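Long-range contacts in putative sarcosine dimethylglycine methyltransferase (PDB 2O57), which is a putative sarcosine dimethylglycine methyltransferase, likely to transfer methyl groups to glycine derivatives with S-adenosylmethionine as donor: residues K85-G90 with D152-Q157; L142-E147 with A174-P179. One frame throughout, in Å; residues are numbered along the deposited sequence.

Interaction 1: K85-G90 with D152-Q157; sequences KGLDLG and DFIWSQ
The carbonyl O of Lys85 receives two weak backbone hydrogen bonds. Asp152 N lies 2.8 Å from Lys85 O, and Phe153 N lies 3.4 Å from Lys85 O. The neighbouring Lys85 N is held by the side chain of Asp152. Lys85 N donates to Asp152 OD2 at 2.7 Å, almost straight at 174°, and meets the anti lone pair of that oxygen. The other oxygen, OD1, forms a salt bridge with Lys178. Further on, the two strands run parallel, with Gly86, Leu87 and Asp88 in register with Phe153, Ile154 and Trp155. Phe153 O, Leu87 O and Trp155 O accept from Leu87 N, Trp155 N and Leu89 N in turn. The Phe153 ring lies flat over Gly86. The CA of Gly86 makes a CH-pi contact 3.5 Å from the centroid of the Phe153 ring. Phe153 has CG between its backbone N and carbonyl carbon (chi1 68°), which turns the ring over Gly86, where any CB would clash. Cutting Phe153 back to an alanine is likely to open a gap above Gly86 and leave Ile108 without its aromatic neighbour. On the other face, Leu89 CD1 packs 3.8 Å from Ile154 CG2. Asp88 and Trp155 lie side by side, their carboxylate and ring planes 73° apart. At the C-terminal end, Ser156 OG donates to Leu89 O at 2.9 Å. A water there lies 2.6 Å from Asp88 OD1, and it accepts from Gln157 N. This pairing of strands 85-89 and 151-157 forms the middle of the Rossmann-like class I methyltransferase sheet. Gly90 begins a glycine-rich turn consistent with the S-adenosylmethionine-binding loop of that fold.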
ATOM      1  N   LYS A  85      11.452   0.368 -21.581  1.00 15.72           N
ATOM      2  CA  LYS A  85      12.562   1.197 -21.138  1.00 15.98           C
ATOM      3  C   LYS A  85      12.179   1.975 -19.889  1.00 14.56           C
ATOM      4  O   LYS A  85      11.196   2.731 -19.879  1.00 12.91           O
ATOM      5  CB  LYS A  85      12.955   2.177 -22.262  1.00 17.02           C
ATOM      6  CG  LYS A  85      14.314   2.786 -22.069  1.00 21.51           C
ATOM      7  CD  LYS A  85      15.328   2.122 -22.955  1.00 28.56           C
ATOM      8  CE  LYS A  85      16.685   2.810 -22.793  1.00 33.79           C
ATOM      9  NZ  LYS A  85      16.647   4.239 -23.294  1.00 38.31           N
ATOM     10  N   GLY A  86      12.961   1.769 -18.837  1.00 13.35           N
ATOM     11  CA  GLY A  86      12.728   2.468 -17.597  1.00 12.80           C
ATOM     12  C   GLY A  86      13.900   3.305 -17.199  1.00 13.22           C
ATOM     13  O   GLY A  86      15.037   3.096 -17.685  1.00 13.11           O
ATOM     14  N   LEU A  87      13.596   4.258 -16.325  1.00 12.23           N
ATOM     15  CA  LEU A  87      14.530   5.199 -15.762  1.00 11.44           C
ATOM     16  C   LEU A  87      14.559   5.013 -14.251  1.00 11.69           C
ATOM     17  O   LEU A  87      13.494   5.062 -13.570  1.00 10.42           O
ATOM     18  CB  LEU A  87      14.084   6.619 -16.135  1.00 10.72           C
ATOM     19  CG  LEU A  87      14.857   7.755 -15.478  1.00 13.16           C
ATOM     20  CD1 LEU A  87      16.378   7.717 -15.882  1.00 12.62           C
ATOM     21  CD2 LEU A  87      14.200   9.112 -15.718  1.00 10.98           C
ATOM     22  N   ASP A  88      15.756   4.769 -13.701  1.00 12.11           N
ATOM     23  CA  ASP A  88      15.862   4.614 -12.244  1.00 12.25           C
ATOM     24  C   ASP A  88      16.446   5.900 -11.675  1.00 12.33           C
ATOM     25  O   ASP A  88      17.630   6.193 -11.885  1.00 12.71           O
ATOM     26  CB  ASP A  88      16.701   3.396 -11.832  1.00 12.67           C
ATOM     27  CG  ASP A  88      16.750   3.186 -10.301  1.00 13.43           C
ATOM     28  OD1 ASP A  88      16.411   4.103  -9.500  1.00 16.27           O
ATOM     29  OD2 ASP A  88      17.150   2.085  -9.908  1.00 18.38           O
ATOM     30  N   LEU A  89      15.601   6.661 -10.965  1.00 12.28           N
ATOM     31  CA  LEU A  89      15.994   7.933 -10.380  1.00 12.61           C
ATOM     32  C   LEU A  89      16.561   7.695  -8.979  1.00 13.22           C
ATOM     33  O   LEU A  89      15.841   7.305  -8.053  1.00 14.80           O
ATOM     34  CB  LEU A  89      14.799   8.904 -10.368  1.00 13.10           C
ATOM     35  CG  LEU A  89      14.317   9.479 -11.700  1.00 11.23           C
ATOM     36  CD1 LEU A  89      13.115  10.369 -11.476  1.00 11.27           C
ATOM     37  CD2 LEU A  89      15.427  10.341 -12.366  1.00 10.07           C
ATOM     38  N   GLY A  90      17.857   7.886  -8.831  1.00 13.32           N
ATOM     39  CA  GLY A  90      18.525   7.675  -7.547  1.00 14.35           C
ATOM     40  C   GLY A  90      18.967   6.229  -7.456  1.00 14.93           C
ATOM     41  O   GLY A  90      18.793   5.579  -6.437  1.00 15.41           O
ATOM     42  N   ASP A 152       9.010   4.170 -20.785  1.00 14.23           N
ATOM     43  CA  ASP A 152       7.802   3.453 -20.444  1.00 14.16           C
ATOM     44  C   ASP A 152       7.480   3.563 -18.961  1.00 13.89           C
ATOM     45  O   ASP A 152       6.327   3.541 -18.592  1.00 13.17           O
ATOM     46  CB  ASP A 152       7.949   2.007 -20.862  1.00 13.91           C
ATOM     47  CG  ASP A 152       8.161   1.877 -22.348  1.00 15.97           C
ATOM     48  OD1 ASP A 152       7.212   2.249 -23.060  1.00 15.64           O
ATOM     49  OD2 ASP A 152       9.267   1.484 -22.789  1.00 13.70           O
ATOM     50  N   PHE A 153       8.509   3.682 -18.117  1.00 12.72           N
ATOM     51  CA  PHE A 153       8.327   3.714 -16.665  1.00 12.73           C
ATOM     52  C   PHE A 153       9.523   4.352 -15.951  1.00 12.08           C
ATOM     53  O   PHE A 153      10.636   4.454 -16.504  1.00 12.94           O
ATOM     54  CB  PHE A 153       8.030   2.304 -16.083  1.00 12.11           C
ATOM     55  CG  PHE A 153       9.191   1.350 -16.163  1.00 15.14           C
ATOM     56  CD1 PHE A 153      10.093   1.233 -15.094  1.00 15.74           C
ATOM     57  CD2 PHE A 153       9.379   0.536 -17.297  1.00 13.06           C
ATOM     58  CE1 PHE A 153      11.184   0.328 -15.175  1.00 14.22           C
ATOM     59  CE2 PHE A 153      10.452  -0.369 -17.380  1.00 14.21           C
ATOM     60  CZ  PHE A 153      11.354  -0.471 -16.301  1.00 11.99           C
ATOM     61  N   ILE A 154       9.235   4.859 -14.759  1.00 11.11           N
ATOM     62  CA  ILE A 154      10.210   5.404 -13.820  1.00 10.71           C
ATOM     63  C   ILE A 154      10.078   4.651 -12.481  1.00 11.34           C
ATOM     64  O   ILE A 154       8.957   4.390 -11.975  1.00 11.23           O
ATOM     65  CB  ILE A 154      10.031   6.923 -13.565  1.00 11.14           C
ATOM     66  CG1 ILE A 154      10.279   7.698 -14.841  1.00 10.68           C
ATOM     67  CG2 ILE A 154      10.975   7.427 -12.396  1.00 11.01           C
ATOM     68  CD1 ILE A 154       9.903   9.246 -14.767  1.00  9.77           C
ATOM     69  N   TRP A 155      11.233   4.351 -11.896  1.00 10.64           N
ATOM     70  CA  TRP A 155      11.336   3.670 -10.613  1.00 11.25           C
ATOM     71  C   TRP A 155      12.204   4.569  -9.768  1.00 11.95           C
ATOM     72  O   TRP A 155      13.289   5.011 -10.234  1.00 11.22           O
ATOM     73  CB  TRP A 155      12.057   2.347 -10.851  1.00 11.63           C
ATOM     74  CG  TRP A 155      12.497   1.507  -9.636  1.00 11.35           C
ATOM     75  CD1 TRP A 155      13.623   1.681  -8.860  1.00 12.36           C
ATOM     76  CD2 TRP A 155      11.846   0.331  -9.137  1.00 12.56           C
ATOM     77  NE1 TRP A 155      13.718   0.673  -7.912  1.00 12.40           N
ATOM     78  CE2 TRP A 155      12.638  -0.165  -8.055  1.00 13.40           C
ATOM     79  CE3 TRP A 155      10.682  -0.365  -9.507  1.00 14.51           C
ATOM     80  CZ2 TRP A 155      12.294  -1.324  -7.333  1.00 12.22           C
ATOM     81  CZ3 TRP A 155      10.324  -1.524  -8.786  1.00 12.16           C
ATOM     82  CH2 TRP A 155      11.152  -2.004  -7.722  1.00 14.04           C
ATOM     83  N   SER A 156      11.759   4.871  -8.545  1.00 11.24           N
ATOM     84  CA  SER A 156      12.610   5.671  -7.647  1.00 12.34           C
ATOM     85  C   SER A 156      12.363   5.263  -6.196  1.00 12.54           C
ATOM     86  O   SER A 156      11.278   5.479  -5.663  1.00 13.22           O
ATOM     87  CB  SER A 156      12.313   7.163  -7.855  1.00 11.66           C
ATOM     88  OG  SER A 156      13.191   7.960  -7.080  1.00 13.42           O
ATOM     89  N   GLN A 157      13.371   4.726  -5.541  1.00 12.59           N
ATOM     90  CA  GLN A 157      13.223   4.257  -4.162  1.00 11.94           C
ATOM     91  C   GLN A 157      14.003   5.136  -3.196  1.00 11.69           C
ATOM     92  O   GLN A 157      15.256   5.168  -3.233  1.00 10.54           O
ATOM     93  CB  GLN A 157      13.713   2.825  -4.047  1.00 11.11           C
ATOM     94  CG  GLN A 157      12.773   1.812  -4.675  1.00 11.97           C
ATOM     95  CD  GLN A 157      13.370   0.405  -4.594  1.00 11.10           C
ATOM     96  OE1 GLN A 157      14.454   0.143  -5.113  1.00 10.89           O
ATOM     97  NE2 GLN A 157      12.674  -0.483  -3.946  1.00 11.33           N
TER
HETATM   98  O   HOH W   1      16.695   1.977  -6.935  1.00 18.34           O
HETATM   99  O   HOH W   2      15.781   4.382  -6.960  1.00 21.57           O

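Interaction 2: L142-E147 with A174-P179; sequences LEIPCE and ARVLKP
The backbone from Ile144 to Glu147 follows no regular helix or strand and passes the last turn of helix 166-176 at Arg175 and Val176. Pro145 is the centre of an inverse gamma turn, in which Cys146 N makes a weak bond to Ile144 O. In the Rossmann-like methyltransferase fold, the contact joins the loop after strand 134-138 to the end of the helix that follows strand 151-157. Arg175 carries the polar half of the contact. Its chain is extended through chi1 and chi2 and then bends at chi3 (67°), which brings the guanidinium edge to the loop carbonyls. NH1 of Arg175 donates to Cys146 O at 2.9 Å with an angle of 162°, and this oxygen lies almost exactly in the guanidinium plane. Arg175 NH2 adds a weak bond to the same Cys146 O at 3.3 Å. Arg175 NH2 also makes a weak bond of 2.9 Å to Ile144 O. Two loop carbonyls are thus held by one flat group, which limits how far it can rotate. Salt bridges to Glu172 and Asp148 fix the guanidinium further and would probably balance its charge. The same Glu172 carboxylate accepts from Ile144 N, so it ties the loop and the arginine together. Val176 supplies the apolar half. Val176 CG1 sits over one face of the Arg175 guanidinium, 3.3 Å above the plane and offset toward the rim. Val176 CG1 also lies 3.9 Å from Glu147 O and faces Ile144 CG2. The CB of Ile144 is directed at the helix, and its side chain meets Val176 at a slant, with Leu87 of strand 85-89 touching both. The branch ends meet where Ile144 CD1 lies 3.9 Å from Val176 CG2.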
ATOM      1  N   LEU A 142      16.411  17.377 -11.370  1.00 17.96           N
ATOM      2  CA  LEU A 142      15.924  18.693 -11.802  1.00 18.17           C
ATOM      3  C   LEU A 142      16.236  18.928 -13.286  1.00 18.46           C
ATOM      4  O   LEU A 142      15.642  19.786 -13.922  1.00 18.32           O
ATOM      5  CB  LEU A 142      16.515  19.800 -10.924  1.00 18.06           C
ATOM      6  CG  LEU A 142      16.284  19.628  -9.421  1.00 19.09           C
ATOM      7  CD1 LEU A 142      16.894  20.782  -8.588  1.00 21.03           C
ATOM      8  CD2 LEU A 142      14.804  19.487  -9.128  1.00 17.56           C
ATOM      9  N   GLU A 143      17.145  18.123 -13.838  1.00 18.11           N
ATOM     10  CA  GLU A 143      17.521  18.240 -15.230  1.00 20.23           C
ATOM     11  C   GLU A 143      17.874  16.862 -15.800  1.00 18.37           C
ATOM     12  O   GLU A 143      19.046  16.544 -16.071  1.00 18.08           O
ATOM     13  CB  GLU A 143      18.700  19.210 -15.357  1.00 19.76           C
ATOM     14  CG  GLU A 143      18.742  19.964 -16.676  1.00 24.45           C
ATOM     15  CD  GLU A 143      19.897  20.962 -16.742  1.00 25.97           C
ATOM     16  OE1 GLU A 143      20.797  20.760 -17.606  1.00 33.82           O
ATOM     17  OE2 GLU A 143      19.927  21.923 -15.917  1.00 32.48           O
ATOM     18  N   ILE A 144      16.851  16.040 -15.979  1.00 16.94           N
ATOM     19  CA  ILE A 144      17.077  14.679 -16.437  1.00 16.96           C
ATOM     20  C   ILE A 144      17.672  14.781 -17.845  1.00 18.33           C
ATOM     21  O   ILE A 144      17.065  15.402 -18.724  1.00 17.58           O
ATOM     22  CB  ILE A 144      15.786  13.829 -16.387  1.00 16.26           C
ATOM     23  CG1 ILE A 144      15.205  13.811 -14.943  1.00 14.57           C
ATOM     24  CG2 ILE A 144      16.071  12.440 -16.924  1.00 15.88           C
ATOM     25  CD1 ILE A 144      13.833  13.035 -14.796  1.00 17.11           C
ATOM     26  N   PRO A 145      18.900  14.232 -18.036  1.00 19.55           N
ATOM     27  CA  PRO A 145      19.631  14.450 -19.286  1.00 20.88           C
ATOM     28  C   PRO A 145      19.112  13.502 -20.356  1.00 22.21           C
ATOM     29  O   PRO A 145      19.851  12.636 -20.815  1.00 22.92           O
ATOM     30  CB  PRO A 145      21.088  14.117 -18.898  1.00 21.41           C
ATOM     31  CG  PRO A 145      20.944  13.011 -17.856  1.00 20.59           C
ATOM     32  CD  PRO A 145      19.656  13.385 -17.084  1.00 19.18           C
ATOM     33  N   CYS A 146      17.828  13.635 -20.705  1.00 22.59           N
ATOM     34  CA  CYS A 146      17.140  12.729 -21.623  0.50 22.65           C
ATOM     35  C   CYS A 146      16.071  13.538 -22.409  1.00 22.48           C
ATOM     36  O   CYS A 146      15.576  14.546 -21.882  1.00 22.00           O
ATOM     37  CB  CYS A 146      16.493  11.562 -20.825  0.50 22.89           C
ATOM     38  SG  CYS A 146      17.542  10.635 -19.534  0.50 22.76           S
ATOM     39  N   GLU A 147      15.674  13.059 -23.598  1.00 21.93           N
ATOM     40  CA  GLU A 147      14.593  13.674 -24.400  1.00 21.58           C
ATOM     41  C   GLU A 147      13.181  13.492 -23.767  1.00 19.81           C
ATOM     42  O   GLU A 147      12.980  12.600 -22.950  1.00 18.73           O
ATOM     43  CB  GLU A 147      14.527  13.051 -25.793  1.00 22.63           C
ATOM     44  CG  GLU A 147      15.809  13.046 -26.599  1.00 27.37           C
ATOM     45  CD  GLU A 147      15.519  12.866 -28.089  1.00 33.06           C
ATOM     46  OE1 GLU A 147      16.197  12.021 -28.743  1.00 34.14           O
ATOM     47  OE2 GLU A 147      14.607  13.575 -28.604  1.00 34.53           O
ATOM     48  N   ALA A 174       7.272  13.831 -15.487  1.00 13.51           N
ATOM     49  CA  ALA A 174       6.220  13.843 -16.471  1.00 14.05           C
ATOM     50  C   ALA A 174       6.758  14.077 -17.884  1.00 14.33           C
ATOM     51  O   ALA A 174       6.357  13.384 -18.811  1.00 14.14           O
ATOM     52  CB  ALA A 174       5.106  14.837 -16.107  1.00 13.79           C
ATOM     53  N   ARG A 175       7.712  15.004 -18.025  1.00 14.68           N
ATOM     54  CA  ARG A 175       8.340  15.285 -19.319  1.00 14.87           C
ATOM     55  C   ARG A 175       8.958  14.040 -19.968  1.00 14.71           C
ATOM     56  O   ARG A 175       8.768  13.778 -21.159  1.00 15.44           O
ATOM     57  CB  ARG A 175       9.426  16.373 -19.180  1.00 14.05           C
ATOM     58  CG  ARG A 175      10.074  16.730 -20.509  1.00 15.76           C
ATOM     59  CD  ARG A 175      11.155  17.802 -20.371  1.00 14.98           C
ATOM     60  NE  ARG A 175      12.323  17.333 -19.609  1.00 13.27           N
ATOM     61  CZ  ARG A 175      13.288  16.562 -20.106  1.00 15.32           C
ATOM     62  NH1 ARG A 175      13.220  16.119 -21.368  1.00 13.63           N
ATOM     63  NH2 ARG A 175      14.321  16.234 -19.339  1.00 14.29           N
ATOM     64  N   VAL A 176       9.714  13.277 -19.190  1.00 14.81           N
ATOM     65  CA  VAL A 176      10.445  12.163 -19.772  1.00 13.99           C
ATOM     66  C   VAL A 176       9.636  10.873 -19.921  1.00 14.32           C
ATOM     67  O   VAL A 176      10.055   9.952 -20.596  1.00 14.21           O
ATOM     68  CB  VAL A 176      11.803  11.918 -19.077  1.00 14.59           C
ATOM     69  CG1 VAL A 176      12.664  13.208 -19.136  1.00 11.27           C
ATOM     70  CG2 VAL A 176      11.635  11.360 -17.611  1.00 12.38           C
ATOM     71  N   LEU A 177       8.476  10.812 -19.278  1.00 14.28           N
ATOM     72  CA  LEU A 177       7.616   9.653 -19.439  1.00 14.90           C
ATOM     73  C   LEU A 177       6.909   9.744 -20.757  1.00 14.15           C
ATOM     74  O   LEU A 177       6.490  10.837 -21.188  1.00 14.17           O
ATOM     75  CB  LEU A 177       6.575   9.547 -18.313  1.00 15.07           C
ATOM     76  CG  LEU A 177       6.970   8.847 -17.017  1.00 15.97           C
ATOM     77  CD1 LEU A 177       5.852   9.058 -15.977  1.00 16.20           C
ATOM     78  CD2 LEU A 177       7.224   7.353 -17.277  1.00 15.26           C
ATOM     79  N   LYS A 178       6.763   8.594 -21.400  1.00 14.21           N
ATOM     80  CA  LYS A 178       5.860   8.515 -22.553  1.00 14.94           C
ATOM     81  C   LYS A 178       4.426   8.698 -22.081  1.00 14.38           C
ATOM     82  O   LYS A 178       4.112   8.459 -20.918  1.00 13.86           O
ATOM     83  CB  LYS A 178       5.981   7.172 -23.256  1.00 15.18           C
ATOM     84  CG  LYS A 178       7.351   6.880 -23.887  1.00 18.03           C
ATOM     85  CD  LYS A 178       7.224   5.678 -24.814  1.00 24.00           C
ATOM     86  CE  LYS A 178       8.419   4.754 -24.699  1.00 28.33           C
ATOM     87  NZ  LYS A 178       8.105   3.470 -25.442  1.00 28.87           N
ATOM     88  N   PRO A 179       3.523   9.094 -22.995  1.00 15.79           N
ATOM     89  CA  PRO A 179       2.100   9.071 -22.647  1.00 14.41           C
ATOM     90  C   PRO A 179       1.718   7.686 -22.103  1.00 14.61           C
ATOM     91  O   PRO A 179       2.137   6.652 -22.645  1.00 13.79           O
ATOM     92  CB  PRO A 179       1.413   9.331 -23.998  1.00 15.64           C
ATOM     93  CG  PRO A 179       2.451  10.177 -24.764  1.00 16.25           C
ATOM     94  CD  PRO A 179       3.763   9.555 -24.384  1.00 15.77           C
TER

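Overall arrangement
From the N terminus the segments come in the order 85-90, 142-147, 152-157 and 174-179. Interaction 1 closes a loop of 61 residues that holds strands 107-112 and 134-138 and the helices beside them. Interaction 2 starts within that loop and closes a shorter one of 26 residues, which takes in strand 151-157 and most of helix 166-176. The two contacts therefore cross. Interaction 1 joins neighbouring strands inside the sheet, and interaction 2 fastens a loop to a helix that covers one face of it. They meet where Leu87 packs on Val176 and where Phe153 and Ile154 pack on Leu177.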